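Local structure of indole-3-acetic acid-amido synthetase GH3.15 (Arabidopsis thaliana, 6E1Q) at residues M305-P310 with T557-T562; K446-A451 with I480-G485. The protein catalyses the ATP-dependent conjugation of glutamine, and possibly cysteine, to the auxin precursor indole-3-butyric acid, and of glutamine to the herbicide 2,4-DB. All coordinates share one frame; numbering follows the deposited sequence.

Interaction 1. Residues M305-P310 with T557-T562; sequences MAQYIP and TPRSVT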
loop_
_atom_site.group_PDB
_atom_site.type_symbol
_atom_site.label_atom_id
_atom_site.label_comp_id
_atom_site.label_asym_id
_atom_site.label_seq_id
_atom_site.Cartn_x
_atom_site.Cartn_y
_atom_site.Cartn_z
ATOM N N MET A 305 -6.626 -1.858 -2.658
ATOM C CA MET A 305 -7.078 -1.532 -1.313
ATOM C C MET A 305 -8.440 -0.857 -1.303
ATOM O O MET A 305 -9.076 -0.798 -0.243
ATOM C CB MET A 305 -6.058 -0.642 -0.606
ATOM C CG MET A 305 -4.730 -1.350 -0.297
ATOM S SD MET A 305 -5.042 -2.870 0.665
ATOM C CE MET A 305 -3.531 -3.778 0.347
ATOM N N ALA A 306 -8.895 -0.335 -2.447
ATOM C CA ALA A 306 -10.226 0.275 -2.494
ATOM C C ALA A 306 -11.316 -0.700 -2.080
ATOM O O ALA A 306 -12.389 -0.265 -1.642
ATOM C CB ALA A 306 -10.524 0.818 -3.898
ATOM N N GLN A 307 -11.056 -2.006 -2.194
ATOM C CA GLN A 307 -12.052 -3.014 -1.856
ATOM C C GLN A 307 -12.442 -2.974 -0.383
ATOM O O GLN A 307 -13.565 -3.349 -0.036
ATOM C CB GLN A 307 -11.523 -4.407 -2.199
ATOM C CG GLN A 307 -11.341 -4.658 -3.702
ATOM C CD GLN A 307 -12.668 -4.694 -4.471
ATOM O OE1 GLN A 307 -13.674 -5.249 -3.997
ATOM N NE2 GLN A 307 -12.667 -4.109 -5.667
ATOM N N TYR A 308 -11.531 -2.555 0.494
ATOM C CA TYR A 308 -11.749 -2.589 1.931
ATOM C C TYR A 308 -12.389 -1.319 2.464
ATOM O O TYR A 308 -12.654 -1.231 3.668
ATOM C CB TYR A 308 -10.423 -2.838 2.650
ATOM C CG TYR A 308 -9.733 -4.092 2.140
ATOM C CD1 TYR A 308 -10.120 -5.351 2.583
ATOM C CD2 TYR A 308 -8.716 -4.011 1.173
ATOM C CE1 TYR A 308 -9.499 -6.509 2.082
ATOM C CE2 TYR A 308 -8.079 -5.155 0.674
ATOM C CZ TYR A 308 -8.474 -6.396 1.124
ATOM O OH TYR A 308 -7.850 -7.522 0.621
ATOM N N ILE A 309 -12.642 -0.344 1.601
ATOM C CA ILE A 309 -13.176 0.930 2.077
ATOM C C ILE A 309 -14.516 0.755 2.806
ATOM O O ILE A 309 -14.639 1.282 3.921
ATOM C CB ILE A 309 -13.257 1.938 0.907
ATOM C CG1 ILE A 309 -11.863 2.403 0.501
ATOM C CG2 ILE A 309 -14.116 3.138 1.280
ATOM C CD1 ILE A 309 -11.892 3.232 -0.794
ATOM N N PRO A 310 -15.503 0.046 2.259
ATOM C CA PRO A 310 -16.772 -0.074 3.006
ATOM C C PRO A 310 -16.602 -0.675 4.387
ATOM O O PRO A 310 -17.214 -0.198 5.348
ATOM C CB PRO A 310 -17.634 -0.963 2.090
ATOM C CG PRO A 310 -17.117 -0.691 0.716
ATOM C CD PRO A 310 -15.621 -0.516 0.897
ATOM N N THR A 557 -3.652 -9.305 0.248
ATOM C CA THR A 557 -4.306 -10.459 -0.348
ATOM C C THR A 557 -4.040 -10.493 -1.849
ATOM O O THR A 557 -4.423 -9.552 -2.558
ATOM C CB THR A 557 -5.808 -10.432 -0.078
ATOM O OG1 THR A 557 -6.029 -10.410 1.341
ATOM C CG2 THR A 557 -6.459 -11.676 -0.669
ATOM N N PRO A 558 -3.348 -11.505 -2.365
ATOM C CA PRO A 558 -3.160 -11.586 -3.821
ATOM C C PRO A 558 -4.505 -11.830 -4.482
ATOM O O PRO A 558 -5.335 -12.584 -3.971
ATOM C CB PRO A 558 -2.224 -12.788 -3.995
ATOM C CG PRO A 558 -2.576 -13.670 -2.825
ATOM C CD PRO A 558 -2.921 -12.739 -1.678
ATOM N N ARG A 559 -4.731 -11.176 -5.612
ATOM C CA ARG A 559 -6.031 -11.295 -6.266
ATOM C C ARG A 559 -6.153 -12.530 -7.154
ATOM O O ARG A 559 -7.250 -12.824 -7.636
ATOM C CB ARG A 559 -6.324 -10.038 -7.070
ATOM C CG ARG A 559 -6.438 -8.806 -6.210
ATOM C CD ARG A 559 -7.269 -9.068 -4.965
ATOM N NE ARG A 559 -7.595 -7.826 -4.266
ATOM C CZ ARG A 559 -8.274 -7.759 -3.122
ATOM N NH1 ARG A 559 -8.703 -8.865 -2.518
ATOM N NH2 ARG A 559 -8.534 -6.576 -2.585
ATOM N N SER A 560 -5.066 -13.247 -7.409
ATOM C CA SER A 560 -5.187 -14.607 -7.911
ATOM C C SER A 560 -4.060 -15.439 -7.321
ATOM O O SER A 560 -3.012 -14.912 -6.943
ATOM C CB SER A 560 -5.171 -14.661 -9.444
ATOM O OG SER A 560 -3.878 -14.415 -9.927
ATOM N N VAL A 561 -4.289 -16.748 -7.251
ATOM C CA VAL A 561 -3.373 -17.676 -6.603
ATOM C C VAL A 561 -3.049 -18.803 -7.575
ATOM O O VAL A 561 -3.953 -19.345 -8.224
ATOM C CB VAL A 561 -3.973 -18.236 -5.301
ATOM C CG1 VAL A 561 -3.054 -19.253 -4.717
ATOM C CG2 VAL A 561 -4.202 -17.116 -4.296
ATOM N N THR A 562 -1.760 -19.143 -7.687
ATOM C CA THR A 562 -1.313 -20.317 -8.429
ATOM C C THR A 562 -0.633 -21.361 -7.568
ATOM O O THR A 562 -0.603 -22.530 -7.968
ATOM C CB THR A 562 -0.325 -19.939 -9.546
ATOM O OG1 THR A 562 0.644 -19.005 -9.043
ATOM C CG2 THR A 562 -1.066 -19.331 -10.738
HETATM O O HOH W 1 -5.199 -6.853 0.731
#

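Interaction 2. Residues K446-A451 with I480-G485; sequences KAVTNA and IYWELG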
loop_
_atom_site.group_PDB
_atom_site.type_symbol
_atom_site.label_atom_id
_atom_site.label_comp_id
_atom_site.label_asym_id
_atom_site.label_seq_id
_atom_site.Cartn_x
_atom_site.Cartn_y
_atom_site.Cartn_z
ATOM N N LYS A 446 -12.631 -4.160 -10.778
ATOM C CA LYS A 446 -13.849 -3.433 -11.117
ATOM C C LYS A 446 -15.020 -4.390 -11.300
ATOM O O LYS A 446 -16.147 -4.086 -10.882
ATOM C CB LYS A 446 -13.646 -2.583 -12.374
ATOM C CG LYS A 446 -14.955 -1.934 -12.823
ATOM C CD LYS A 446 -14.780 -0.752 -13.767
ATOM C CE LYS A 446 -16.122 -0.043 -13.987
ATOM N NZ LYS A 446 -17.159 -0.938 -14.605
ATOM N N ALA A 447 -14.765 -5.565 -11.890
ATOM C CA ALA A 447 -15.821 -6.561 -12.062
ATOM C C ALA A 447 -16.396 -6.999 -10.719
ATOM O O ALA A 447 -17.616 -7.081 -10.548
ATOM C CB ALA A 447 -15.275 -7.768 -12.825
ATOM N N VAL A 448 -15.518 -7.297 -9.755
ATOM C CA VAL A 448 -15.952 -7.748 -8.432
ATOM C C VAL A 448 -16.660 -6.621 -7.686
ATOM O O VAL A 448 -17.661 -6.844 -7.000
ATOM C CB VAL A 448 -14.738 -8.282 -7.641
ATOM C CG1 VAL A 448 -15.041 -8.352 -6.156
ATOM C CG2 VAL A 448 -14.308 -9.646 -8.173
ATOM N N THR A 449 -16.160 -5.391 -7.827
ATOM C CA THR A 449 -16.878 -4.211 -7.339
ATOM C C THR A 449 -18.303 -4.144 -7.877
ATOM O O THR A 449 -19.258 -3.935 -7.116
ATOM C CB THR A 449 -16.099 -2.952 -7.726
ATOM O OG1 THR A 449 -14.896 -2.887 -6.947
ATOM C CG2 THR A 449 -16.934 -1.675 -7.509
ATOM N N ASN A 450 -18.465 -4.279 -9.200
ATOM C CA ASN A 450 -19.808 -4.280 -9.777
ATOM C C ASN A 450 -20.648 -5.407 -9.209
ATOM O O ASN A 450 -21.821 -5.209 -8.870
ATOM C CB ASN A 450 -19.754 -4.419 -11.299
ATOM C CG ASN A 450 -19.188 -3.195 -11.990
ATOM O OD1 ASN A 450 -18.658 -3.289 -13.102
ATOM N ND2 ASN A 450 -19.315 -2.045 -11.354
ATOM N N ALA A 451 -20.070 -6.607 -9.107
ATOM C CA ALA A 451 -20.878 -7.747 -8.676
ATOM C C ALA A 451 -21.214 -7.669 -7.192
ATOM O O ALA A 451 -22.321 -8.032 -6.786
ATOM C CB ALA A 451 -20.159 -9.058 -8.992
ATOM N N ILE A 480 -13.687 -17.550 -8.664
ATOM C CA ILE A 480 -13.515 -16.443 -7.720
ATOM C C ILE A 480 -13.949 -16.893 -6.326
ATOM O O ILE A 480 -15.090 -17.331 -6.132
ATOM C CB ILE A 480 -14.292 -15.192 -8.158
ATOM C CG1 ILE A 480 -14.259 -15.046 -9.678
ATOM C CG2 ILE A 480 -13.720 -13.954 -7.479
ATOM C CD1 ILE A 480 -12.912 -14.652 -10.239
ATOM N N TYR A 481 -13.048 -16.767 -5.346
ATOM C CA TYR A 481 -13.361 -17.088 -3.952
ATOM C C TYR A 481 -13.854 -15.832 -3.232
ATOM O O TYR A 481 -13.142 -14.827 -3.170
ATOM C CB TYR A 481 -12.139 -17.663 -3.226
ATOM C CG TYR A 481 -11.577 -18.929 -3.844
ATOM C CD1 TYR A 481 -12.081 -20.180 -3.504
ATOM C CD2 TYR A 481 -10.542 -18.869 -4.775
ATOM C CE1 TYR A 481 -11.568 -21.348 -4.083
ATOM C CE2 TYR A 481 -10.024 -20.024 -5.355
ATOM C CZ TYR A 481 -10.538 -21.253 -4.999
ATOM O OH TYR A 481 -10.014 -22.374 -5.579
ATOM N N TRP A 482 -15.044 -15.906 -2.648
ATOM C CA TRP A 482 -15.679 -14.787 -1.962
ATOM C C TRP A 482 -15.845 -15.137 -0.488
ATOM O O TRP A 482 -16.487 -16.139 -0.155
ATOM C CB TRP A 482 -17.050 -14.469 -2.577
ATOM C CG TRP A 482 -17.011 -13.514 -3.743
ATOM C CD1 TRP A 482 -15.928 -13.184 -4.492
ATOM C CD2 TRP A 482 -18.110 -12.763 -4.270
ATOM N NE1 TRP A 482 -16.280 -12.278 -5.464
ATOM C CE2 TRP A 482 -17.614 -11.997 -5.345
ATOM C CE3 TRP A 482 -19.463 -12.664 -3.938
ATOM C CZ2 TRP A 482 -18.418 -11.139 -6.087
ATOM C CZ3 TRP A 482 -20.270 -11.805 -4.678
ATOM C CH2 TRP A 482 -19.740 -11.050 -5.731
ATOM N N GLU A 483 -15.286 -14.317 0.393
ATOM C CA GLU A 483 -15.576 -14.441 1.819
ATOM C C GLU A 483 -16.597 -13.375 2.193
ATOM O O GLU A 483 -16.322 -12.178 2.064
ATOM C CB GLU A 483 -14.322 -14.307 2.678
ATOM C CG GLU A 483 -14.644 -14.454 4.160
ATOM C CD GLU A 483 -13.417 -14.502 5.042
ATOM O OE1 GLU A 483 -12.390 -15.076 4.612
ATOM O OE2 GLU A 483 -13.494 -13.975 6.176
ATOM N N LEU A 484 -17.775 -13.809 2.631
ATOM C CA LEU A 484 -18.891 -12.924 2.929
ATOM C C LEU A 484 -19.043 -12.708 4.430
ATOM O O LEU A 484 -18.724 -13.589 5.230
ATOM C CB LEU A 484 -20.201 -13.487 2.353
ATOM C CG LEU A 484 -20.214 -13.666 0.827
ATOM C CD1 LEU A 484 -21.543 -14.240 0.307
ATOM C CD2 LEU A 484 -19.868 -12.356 0.122
ATOM N N GLY A 485 -19.561 -11.521 4.804
ATOM C CA GLY A 485 -19.945 -11.243 6.175
ATOM C C GLY A 485 -21.211 -10.401 6.239
ATOM O O GLY A 485 -21.744 -9.957 5.211
#

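Interaction 1. Residues M305-P310 with T557-T562
Arg559 and Tyr308 meet where the C-terminal domain of this GH3 synthetase, a member of the ANL clan of adenylating enzymes, lies against its N-terminal domain. Tyr308 sits at the turn where the 3-10 segment 305-307 runs into helix 309-316, and Arg559 belongs to the irregular loop leading to helix 564-571. The two side chains approach from opposite directions. The Arg559 chain kinks at its second torsion (chi2 -44°) and then runs straight, carrying the guanidinium to the phenol end of the ring. The guanidinium plane lies only 17° from that of the ring. Arg559 NH2 sits obliquely to the ring, 3.6 Å from Tyr308 CE2. The same NH2 of Arg559 is 3.4 Å from Tyr308 OH. It also packs against the aliphatic part of Gln307, with Arg559 NH2 3.6 Å from Gln307 CG, while the Gln307 amide stands almost perpendicular to the guanidinium and turns to Thr449 and Lys452.

The guanidinium is held by more than this contact: NH1 forms a salt bridge with Asp464 and a hydrogen bond to the Phe465 carbonyl, NE bonds to Thr304 OG1, and Phe465 adds a cation-pi contact.

Thr557 also lies beside the phenol, its OG1 3.5 Å from Tyr308 OH; Asp464 hydrogen-bonds this Thr557 OG1 and, weakly, the Tyr308 hydroxyl. Tyr308 packs besides on Ala220, Ser221 and Leu224 of helix 220-243. Replacing Tyr308 by an alanine would remove the ring and hydroxyl, which is likely to open a gap beside the Arg559 guanidinium and leave the bridging water without its phenol partner. That water lies 2.7 Å from Tyr308 OH and accepts the backbone N-H of Thr557, its oxygen 2.9 Å from Thr557 N.

Interaction 2. Residues K446-A451 with I480-G485
Val448 and Ala451, one helical turn apart on helix 441-452, bear on Ile480 and Trp482 of strand 477-485 in an apolar, buried contact. The walk along the helix starts on its solvent side, where Lys446 reaches forward one turn and gives a hydrogen bond from its NZ to Asn450 OD1 at 3.2 Å. The donor comes in the carbonyl plane, on a lone pair, at a C=O...N angle of 125°; the same oxygen also bonds Ser510 OG of helix 497-510. Ala447 turns to that helix too and packs on Val507 and Ser510.

Val448 is the first residue to touch the strand, and its two methyls divide the work. Val448 CG1, placed anti to the backbone N (chi1 162°), approaches the Trp482 indole obliquely, 4.2 Å from Trp482 NE1. CG2 meets the branch methyl of Ile480, with 4.4 Å between Val448 CG2 and Ile480 CG2. Thr449 faces away from the strand. Ala451 then points its CB at the rim of the indole, near the ring plane, 3.8 Å from Trp482 CH2 and 4.0 Å from Trp482 CZ2; the methyl thus meets the six-membered ring at its edge.

Ile480 and Trp482 both face the helix because strand residues alternate. The indole is further packed by Leu462 and Phe465 of strand 461-470 and by Met500 of helix 497-510. In this apolar setting Trp482 NE1 is buried with no polar partner in the model. The axes of the two short segments come within 11.9 Å and their directions differ by 47°, so the helix lies diagonally over the strand. This is a helix laid on one face of a mixed beta-sheet, alpha/beta packing within the GH3 C-terminal domain.

From the N terminus, the chain first passes 305-310 in the N-terminal domain, where interaction 1 begins. It then runs through the central domain and enters the C-terminal domain, where helix 441-452 opens interaction 2. That loop is short: strand 461-470 and a turn bring the chain back along strand 477-485. Only much later, after helix 537-547, does 557-562 close interaction 1, so the short loop lies wholly within the long one. Interaction 1 ties two domains together; interaction 2 joins helix to sheet inside one. The two touch directly, with Gln307 NE2 2.8 Å from Thr449 OG1, a probable hydrogen bond.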